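Local coordinates for pectinesterase 1 (Solanum lycopersicum, PDB 1XG2), which hydrolyses the methyl esters of cell-wall pectin, releasing methanol, here as the catalytic domain bound to a pectin methylesterase inhibitor, at residues Gly116-Val121 with Ser138-Tyr143; Cys200-Ser205 with Gly238-Ala243; Thr256-Glu261 with His281-Pro286. All blocks are in the same frame, centred on the assembly; numbering follows the deposited sequence.

The three contacts follow one another along the chain, each closing before the next opens, and all belong to the right-handed parallel beta-helix of the pectinesterase domain. Contacts 1 and 3 reach the same long parallel sheet, contact 1 at strands 120-123 and 140-144, contact 3 at its last two strands, 258-262 and 280-283; their centres lie about 23 Å apart. Contact 2 joins strand 201-204 of a second sheet to the loop after strand 235-236; its centre is about 25 Å from that of contact 1 and about 18 Å from that of contact 3. The contacts thus tie the beta-helix together at separate places, and of the three only contact 1 also meets the inhibitor.

Contact 1 of 3, residues Gly116-Val121 with Ser138-Tyr143; sequences GADMSV and SQRQFY
D118 and R140 form a salt bridge, lying side by side and pointing the same way, carboxylate and guanidinium only 15° from coplanar. R140 grips side-on: NE gives a nearly straight bond to D118 OD1 at 3.0 Å, and NH2 reaches D118 OD2 at 2.9 Å, both oxygens using their syn lone pairs. The anti lone pair of D118 OD1 takes the backbone N of R140, also at 3.0 Å, so this oxygen ties down side chain and main chain of the same arginine. D118 CG stands anti to its own N (chi1 -170°), which swings the carboxylate over to R140. Alongside, Q139 CB packs on D118 CA at 3.4 Å. The inhibitor joins in: its Y104 bonds to D118 OD2 and its S100 to R140 NH2, while R140 NH1 goes to Q299 of the enzyme.

Further along, the chains run as parallel strands, with S120 N bonded to R140 O at 3.3 Å and F142 N to S120 O at 3.0 Å. S120 OG turns back to donate to A117 O at 2.7 Å, bracing the bend that leads into the strand, and rests on Q141 CG. V121 CG1 meets the edge of the F142 ring at CD2, 4.3 Å away.

Strand 160-164 flanks 140-144 on its far side from 120-123, helix 301-304 covers V121 and F142, and V115 of strand 113-115 lies against S120 and Q141 inside the beta-helix.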
loop_
_atom_site.group_PDB
_atom_site.type_symbol
_atom_site.label_atom_id
_atom_site.label_comp_id
_atom_site.label_asym_id
_atom_site.label_seq_id
_atom_site.Cartn_x
_atom_site.Cartn_y
_atom_site.Cartn_z
ATOM N N GLY A 116 -2.582 -3.398 4.300
ATOM C CA GLY A 116 -3.612 -2.395 4.041
ATOM C C GLY A 116 -4.249 -1.932 5.350
ATOM O O GLY A 116 -5.439 -1.642 5.397
ATOM N N ALA A 117 -3.426 -1.855 6.399
ATOM C CA ALA A 117 -3.820 -1.494 7.745
ATOM C C ALA A 117 -3.326 -0.092 8.033
ATOM O O ALA A 117 -2.135 0.206 7.901
ATOM C CB ALA A 117 -3.208 -2.466 8.759
ATOM N N ASP A 118 -4.242 0.772 8.416
ATOM C CA ASP A 118 -3.893 2.130 8.773
ATOM C C ASP A 118 -3.186 2.185 10.120
ATOM O O ASP A 118 -3.505 1.413 11.030
ATOM C CB ASP A 118 -5.142 2.990 8.799
ATOM C CG ASP A 118 -4.830 4.458 8.928
ATOM O OD1 ASP A 118 -3.964 4.957 8.191
ATOM O OD2 ASP A 118 -5.426 5.202 9.725
ATOM N N MET A 119 -2.251 3.126 10.235
ATOM C CA MET A 119 -1.422 3.333 11.417
ATOM C C MET A 119 -0.725 2.040 11.852
ATOM O O MET A 119 -0.720 1.668 13.019
ATOM C CB MET A 119 -2.318 3.846 12.544
ATOM C CG MET A 119 -3.018 5.158 12.184
ATOM S SD MET A 119 -3.997 5.805 13.546
ATOM C CE MET A 119 -5.466 4.798 13.294
ATOM N N SER A 120 -0.143 1.387 10.856
ATOM C CA SER A 120 0.606 0.158 11.066
ATOM C C SER A 120 2.113 0.426 11.124
ATOM O O SER A 120 2.626 1.348 10.480
ATOM C CB SER A 120 0.277 -0.845 9.956
ATOM O OG SER A 120 0.446 -0.242 8.681
ATOM N N VAL A 121 2.810 -0.389 11.914
ATOM C CA VAL A 121 4.249 -0.291 12.074
ATOM C C VAL A 121 4.869 -1.651 11.806
ATOM O O VAL A 121 4.407 -2.667 12.339
ATOM C CB VAL A 121 4.640 0.128 13.510
ATOM C CG1 VAL A 121 6.186 0.194 13.646
ATOM C CG2 VAL A 121 4.020 1.449 13.853
ATOM N N SER A 138 -2.317 0.177 0.885
ATOM C CA SER A 138 -3.121 1.356 1.175
ATOM C C SER A 138 -2.980 1.681 2.632
ATOM O O SER A 138 -2.415 0.895 3.400
ATOM C CB SER A 138 -4.593 1.115 0.821
ATOM O OG SER A 138 -5.073 -0.070 1.424
ATOM N N GLN A 139 -3.512 2.840 2.999
ATOM C CA GLN A 139 -3.483 3.380 4.358
ATOM C C GLN A 139 -2.084 3.838 4.757
ATOM O O GLN A 139 -1.157 3.811 3.946
ATOM C CB GLN A 139 -4.082 2.415 5.404
ATOM C CG GLN A 139 -5.385 1.717 5.021
ATOM C CD GLN A 139 -6.623 2.619 5.050
ATOM O OE1 GLN A 139 -6.517 3.834 4.932
ATOM N NE2 GLN A 139 -7.798 2.010 5.168
ATOM N N ARG A 140 -1.952 4.316 5.995
ATOM C CA ARG A 140 -0.698 4.901 6.472
ATOM C C ARG A 140 0.148 3.849 7.184
ATOM O O ARG A 140 -0.323 3.184 8.111
ATOM C CB ARG A 140 -0.950 6.080 7.409
ATOM C CG ARG A 140 -1.499 7.310 6.712
ATOM C CD ARG A 140 -2.088 8.356 7.646
ATOM N NE ARG A 140 -3.267 7.872 8.350
ATOM C CZ ARG A 140 -4.169 8.642 8.984
ATOM N NH1 ARG A 140 -4.052 9.962 9.017
ATOM N NH2 ARG A 140 -5.202 8.074 9.571
ATOM N N GLN A 141 1.404 3.754 6.761
ATOM C CA GLN A 141 2.324 2.708 7.204
ATOM C C GLN A 141 3.714 3.291 7.484
ATOM O O GLN A 141 4.160 4.214 6.811
ATOM C CB GLN A 141 2.429 1.593 6.153
ATOM C CG GLN A 141 1.087 1.113 5.611
ATOM C CD GLN A 141 1.181 0.033 4.547
ATOM O OE1 GLN A 141 0.195 -0.227 3.839
ATOM N NE2 GLN A 141 2.324 -0.599 4.436
ATOM N N PHE A 142 4.374 2.724 8.481
ATOM C CA PHE A 142 5.724 3.090 8.865
ATOM C C PHE A 142 6.552 1.821 8.987
ATOM O O PHE A 142 6.179 0.889 9.723
ATOM C CB PHE A 142 5.693 3.832 10.196
ATOM C CG PHE A 142 7.031 4.343 10.659
ATOM C CD1 PHE A 142 7.750 5.256 9.910
ATOM C CD2 PHE A 142 7.556 3.920 11.876
ATOM C CE1 PHE A 142 8.986 5.708 10.358
ATOM C CE2 PHE A 142 8.789 4.394 12.334
ATOM C CZ PHE A 142 9.496 5.267 11.575
ATOM N N TYR A 143 7.673 1.811 8.273
ATOM C CA TYR A 143 8.653 0.742 8.299
ATOM C C TYR A 143 9.940 1.283 8.903
ATOM O O TYR A 143 10.449 2.304 8.466
ATOM C CB TYR A 143 8.929 0.213 6.886
ATOM C CG TYR A 143 7.730 -0.492 6.313
ATOM C CD1 TYR A 143 6.626 0.234 5.845
ATOM C CD2 TYR A 143 7.685 -1.872 6.229
ATOM C CE1 TYR A 143 5.513 -0.405 5.321
ATOM C CE2 TYR A 143 6.558 -2.526 5.711
ATOM C CZ TYR A 143 5.473 -1.782 5.282
ATOM O OH TYR A 143 4.350 -2.411 4.784
HETATM O O HOH W 1 -7.100 -1.032 3.005
#

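Contact 2 of 3, residues Cys200-Ser205 with Gly238-Ala243; sequences CNIIAS and GLINPA
This is a small apolar contact at the end of the sheet whose outermost strand within the chain is 235-236, where the loop just beyond that strand folds against strand 201-204. L239 carries most of it, its two methyls spread along the strand backbone. CD1 of L239 comes within 3.5 Å of I203 O and also touches A204 CB at 4.0 Å, while its CD2 sits 3.7 Å from I202 O. With chi1 at 83°, L239 CG lies between its backbone N and carbonyl carbon, a turn that carries both methyls over to the strand. Cutting L239 back to an alanine is likely to leave A204 CB and the carbonyls of I202 and I203 without the two methyls that lie on them. Next to it, I202 and I240 cross at about a right angle, I202 CG2 meeting I240 CD1 at 4.0 Å.

L219 of strand 217-220 touches both isoleucines, and A170 of strand 167-170, together with L208 and L212, packs on L239. The strand itself pairs with 235-236 through backbone bonds from I202 to Y235 and G237. By tucking L239 and I240 against strand 201-204, the loop adds to the aliphatic interior expected of a parallel beta-helix.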
loop_
_atom_site.group_PDB
_atom_site.type_symbol
_atom_site.label_atom_id
_atom_site.label_comp_id
_atom_site.label_asym_id
_atom_site.label_seq_id
_atom_site.Cartn_x
_atom_site.Cartn_y
_atom_site.Cartn_z
ATOM N N CYS A 200 17.698 5.443 4.563
ATOM C CA CYS A 200 17.767 4.037 4.235
ATOM C C CYS A 200 19.086 3.719 3.536
ATOM O O CYS A 200 19.830 4.610 3.115
ATOM C CB CYS A 200 16.587 3.661 3.335
ATOM S SG CYS A 200 15.010 3.567 4.238
ATOM N N ASN A 201 19.349 2.425 3.435
ATOM C CA ASN A 201 20.476 1.884 2.707
ATOM C C ASN A 201 19.918 1.155 1.511
ATOM O O ASN A 201 19.262 0.149 1.694
ATOM C CB ASN A 201 21.149 0.866 3.623
ATOM C CG ASN A 201 22.643 0.971 3.635
ATOM O OD1 ASN A 201 23.200 2.061 3.560
ATOM N ND2 ASN A 201 23.313 -0.184 3.799
ATOM N N ILE A 202 20.148 1.644 0.293
ATOM C CA ILE A 202 19.695 0.938 -0.908
ATOM C C ILE A 202 20.914 0.326 -1.557
ATOM O O ILE A 202 21.760 1.033 -2.114
ATOM C CB ILE A 202 18.952 1.863 -1.882
ATOM C CG1 ILE A 202 17.897 2.674 -1.125
ATOM C CG2 ILE A 202 18.318 1.035 -2.983
ATOM C CD1 ILE A 202 17.068 3.604 -1.992
ATOM N N ILE A 203 21.000 -0.992 -1.455
ATOM C CA ILE A 203 22.221 -1.719 -1.744
ATOM C C ILE A 203 21.940 -3.013 -2.497
ATOM O O ILE A 203 20.786 -3.434 -2.641
ATOM C CB ILE A 203 22.955 -2.022 -0.433
ATOM C CG1 ILE A 203 22.067 -2.862 0.511
ATOM C CG2 ILE A 203 23.362 -0.718 0.241
ATOM C CD1 ILE A 203 22.784 -3.352 1.763
ATOM N N ALA A 204 23.023 -3.644 -2.948
ATOM C CA ALA A 204 22.958 -4.922 -3.632
ATOM C C ALA A 204 23.231 -6.072 -2.653
ATOM O O ALA A 204 24.047 -5.963 -1.738
ATOM C CB ALA A 204 23.981 -4.957 -4.757
ATOM N N SER A 205 22.537 -7.176 -2.869
ATOM C CA SER A 205 22.857 -8.440 -2.222
ATOM C C SER A 205 24.194 -8.967 -2.739
ATOM O O SER A 205 24.708 -8.502 -3.766
ATOM C CB SER A 205 21.781 -9.446 -2.554
ATOM O OG SER A 205 21.831 -9.709 -3.938
ATOM N N GLY A 238 26.261 1.519 -5.793
ATOM C CA GLY A 238 26.578 1.601 -7.210
ATOM C C GLY A 238 25.640 0.808 -8.100
ATOM O O GLY A 238 25.643 0.985 -9.323
ATOM N N LEU A 239 24.818 -0.057 -7.505
ATOM C CA LEU A 239 23.823 -0.804 -8.268
ATOM C C LEU A 239 22.799 0.090 -8.960
ATOM O O LEU A 239 22.184 -0.321 -9.957
ATOM C CB LEU A 239 23.100 -1.820 -7.378
ATOM C CG LEU A 239 21.924 -1.315 -6.523
ATOM C CD1 LEU A 239 21.085 -2.475 -6.039
ATOM C CD2 LEU A 239 22.419 -0.493 -5.365
ATOM N N ILE A 240 22.596 1.300 -8.439
ATOM C CA ILE A 240 21.551 2.169 -8.970
ATOM C C ILE A 240 21.983 2.751 -10.317
ATOM O O ILE A 240 22.975 3.486 -10.416
ATOM C CB ILE A 240 21.188 3.307 -7.995
ATOM C CG1 ILE A 240 20.713 2.745 -6.645
ATOM C CG2 ILE A 240 20.110 4.218 -8.622
ATOM C CD1 ILE A 240 19.524 1.798 -6.727
ATOM N N ASN A 241 21.242 2.381 -11.349
ATOM C CA ASN A 241 21.465 2.863 -12.702
ATOM C C ASN A 241 21.590 4.398 -12.758
ATOM O O ASN A 241 20.813 5.101 -12.108
ATOM C CB ASN A 241 20.305 2.402 -13.580
ATOM C CG ASN A 241 20.649 2.417 -15.052
ATOM O OD1 ASN A 241 21.092 1.410 -15.617
ATOM N ND2 ASN A 241 20.459 3.560 -15.679
ATOM N N PRO A 242 22.558 4.920 -13.511
ATOM C CA PRO A 242 22.689 6.374 -13.711
ATOM C C PRO A 242 21.395 7.131 -14.073
ATOM O O PRO A 242 21.202 8.271 -13.637
ATOM C CB PRO A 242 23.704 6.470 -14.857
ATOM C CG PRO A 242 24.553 5.267 -14.704
ATOM C CD PRO A 242 23.626 4.178 -14.219
ATOM N N ALA A 243 20.538 6.507 -14.875
ATOM C CA ALA A 243 19.235 7.061 -15.213
ATOM C C ALA A 243 18.310 7.195 -13.983
ATOM O O ALA A 243 17.393 8.019 -13.986
ATOM C CB ALA A 243 18.560 6.210 -16.265
#

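Contact 3 of 3, residues Thr256-Glu261 with His281-Pro286; sequences TLYYGE and HVITDP
Strands 258-261 and 281-283 run parallel, the axes of these short segments approaching to 4.8 Å and turned by 37°. Three backbone bonds join them: H281 N to Y259 O at 2.8 Å, E261 N to H281 O, and I283 N to E261 O. H281 O also takes a CA-H...O contact from G260, and I283 CD1 rests 3.9 Å from G260 CA, on the face that carries Y258 and H281.

The side chains on this face are led by Y258 and H281. Their rings are near parallel, planes at 29° and centroids 4.6 Å apart, but slid along each other, so they barely overlap: the CD2-CE2 side of the tyrosine meets the ND1-CE1 side of the imidazole, with Y258 CE2 at 3.2 Å from H281 ND1. Y258 CG is anti to its backbone N (chi1 -176°), carrying the ring across to the neighbouring strand, where Y258 OH lies 3.5 Å from I283 CD1.

E261 points to the other face of the sheet, and its OE2 receives R274 in a salt bridge together with hydrogen bonds from Y280 and W245. Y259 stacks its ring on W245 and bonds its hydroxyl to S227; its side chain is about 5 Å from that of R221, a residue that probably binds substrate.

The last strand of the sheet is thus fastened by a backbone ladder, by the slid aromatic pair on one face, and on the other by the bond from E261 to Y280, the first residue of strand 280-283. R274 beside this buried carboxylate would be expected to favour its ionised form.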
loop_
_atom_site.group_PDB
_atom_site.type_symbol
_atom_site.label_atom_id
_atom_site.label_comp_id
_atom_site.label_asym_id
_atom_site.label_seq_id
_atom_site.Cartn_x
_atom_site.Cartn_y
_atom_site.Cartn_z
ATOM N N THR A 256 3.285 13.279 -15.341
ATOM C CA THR A 256 2.351 13.353 -14.204
ATOM C C THR A 256 2.854 12.670 -12.922
ATOM O O THR A 256 2.349 12.946 -11.835
ATOM C CB THR A 256 0.995 12.743 -14.596
ATOM O OG1 THR A 256 1.194 11.478 -15.248
ATOM C CG2 THR A 256 0.276 13.618 -15.641
ATOM N N LEU A 257 3.817 11.760 -13.052
ATOM C CA LEU A 257 4.473 11.192 -11.880
ATOM C C LEU A 257 5.251 12.297 -11.156
ATOM O O LEU A 257 5.543 13.360 -11.730
ATOM C CB LEU A 257 5.389 10.011 -12.277
ATOM C CG LEU A 257 6.602 10.311 -13.182
ATOM C CD1 LEU A 257 7.764 10.868 -12.390
ATOM C CD2 LEU A 257 7.026 9.059 -13.922
ATOM N N TYR A 258 5.571 12.053 -9.889
ATOM C CA TYR A 258 6.472 12.900 -9.124
ATOM C C TYR A 258 7.486 12.005 -8.429
ATOM O O TYR A 258 7.162 11.346 -7.430
ATOM C CB TYR A 258 5.725 13.730 -8.073
ATOM C CG TYR A 258 6.629 14.699 -7.337
ATOM C CD1 TYR A 258 7.342 14.306 -6.198
ATOM C CD2 TYR A 258 6.765 16.010 -7.769
ATOM C CE1 TYR A 258 8.176 15.198 -5.521
ATOM C CE2 TYR A 258 7.600 16.914 -7.094
ATOM C CZ TYR A 258 8.294 16.500 -5.976
ATOM O OH TYR A 258 9.120 17.378 -5.317
ATOM N N TYR A 259 8.697 11.984 -8.973
ATOM C CA TYR A 259 9.815 11.258 -8.413
ATOM C C TYR A 259 10.864 12.269 -7.983
ATOM O O TYR A 259 11.294 13.101 -8.782
ATOM C CB TYR A 259 10.391 10.283 -9.444
ATOM C CG TYR A 259 9.567 9.032 -9.692
ATOM C CD1 TYR A 259 8.484 8.695 -8.883
ATOM C CD2 TYR A 259 9.869 8.188 -10.761
ATOM C CE1 TYR A 259 7.736 7.559 -9.125
ATOM C CE2 TYR A 259 9.144 7.026 -10.998
ATOM C CZ TYR A 259 8.073 6.720 -10.183
ATOM O OH TYR A 259 7.352 5.588 -10.427
ATOM N N GLY A 260 11.273 12.204 -6.729
ATOM C CA GLY A 260 12.219 13.161 -6.191
ATOM C C GLY A 260 13.366 12.504 -5.477
ATOM O O GLY A 260 13.211 11.425 -4.908
ATOM N N GLU A 261 14.522 13.165 -5.523
ATOM C CA GLU A 261 15.679 12.805 -4.724
ATOM C C GLU A 261 16.211 14.037 -3.989
ATOM O O GLU A 261 16.377 15.097 -4.599
ATOM C CB GLU A 261 16.770 12.195 -5.601
ATOM C CG GLU A 261 16.416 10.811 -6.126
ATOM C CD GLU A 261 17.426 10.289 -7.135
ATOM O OE1 GLU A 261 18.509 9.851 -6.707
ATOM O OE2 GLU A 261 17.134 10.314 -8.353
ATOM N N HIS A 281 12.443 15.169 -10.304
ATOM C CA HIS A 281 12.944 16.362 -9.640
ATOM C C HIS A 281 14.135 16.095 -8.729
ATOM O O HIS A 281 14.044 15.321 -7.783
ATOM C CB HIS A 281 11.826 16.988 -8.810
ATOM C CG HIS A 281 10.635 17.370 -9.620
ATOM N ND1 HIS A 281 9.496 16.596 -9.672
ATOM C CD2 HIS A 281 10.415 18.420 -10.443
ATOM C CE1 HIS A 281 8.619 17.165 -10.480
ATOM N NE2 HIS A 281 9.151 18.274 -10.959
ATOM N N VAL A 282 15.255 16.758 -9.017
ATOM C CA VAL A 282 16.334 16.859 -8.053
ATOM C C VAL A 282 15.887 17.929 -7.070
ATOM O O VAL A 282 15.771 19.099 -7.438
ATOM C CB VAL A 282 17.682 17.254 -8.719
ATOM C CG1 VAL A 282 18.813 17.271 -7.684
ATOM C CG2 VAL A 282 18.001 16.305 -9.877
ATOM N N ILE A 283 15.578 17.528 -5.844
ATOM C CA ILE A 283 15.116 18.451 -4.824
ATOM C C ILE A 283 16.303 19.016 -4.038
ATOM O O ILE A 283 17.063 18.260 -3.428
ATOM C CB ILE A 283 14.126 17.757 -3.861
ATOM C CG1 ILE A 283 12.962 17.113 -4.631
ATOM C CG2 ILE A 283 13.583 18.773 -2.841
ATOM C CD1 ILE A 283 12.083 16.207 -3.752
ATOM N N THR A 284 16.456 20.343 -4.070
ATOM C CA THR A 284 17.434 21.059 -3.240
ATOM C C THR A 284 16.778 21.859 -2.107
ATOM O O THR A 284 17.407 22.128 -1.078
ATOM C CB THR A 284 18.281 22.019 -4.115
ATOM O OG1 THR A 284 17.421 22.904 -4.847
ATOM C CG2 THR A 284 19.041 21.252 -5.194
ATOM N N ASP A 285 15.519 22.239 -2.288
ATOM C CA ASP A 285 14.784 23.044 -1.304
ATOM C C ASP A 285 14.120 22.146 -0.250
ATOM O O ASP A 285 13.244 21.356 -0.587
ATOM C CB ASP A 285 13.726 23.880 -2.036
ATOM C CG ASP A 285 12.886 24.744 -1.105
ATOM O OD1 ASP A 285 11.969 25.428 -1.616
ATOM O OD2 ASP A 285 13.060 24.822 0.128
ATOM N N PRO A 286 14.515 22.268 1.019
ATOM C CA PRO A 286 13.947 21.432 2.093
ATOM C C PRO A 286 12.431 21.495 2.221
ATOM O O PRO A 286 11.831 20.511 2.650
ATOM C CB PRO A 286 14.598 21.998 3.364
ATOM C CG PRO A 286 15.855 22.599 2.897
ATOM C CD PRO A 286 15.554 23.177 1.543
#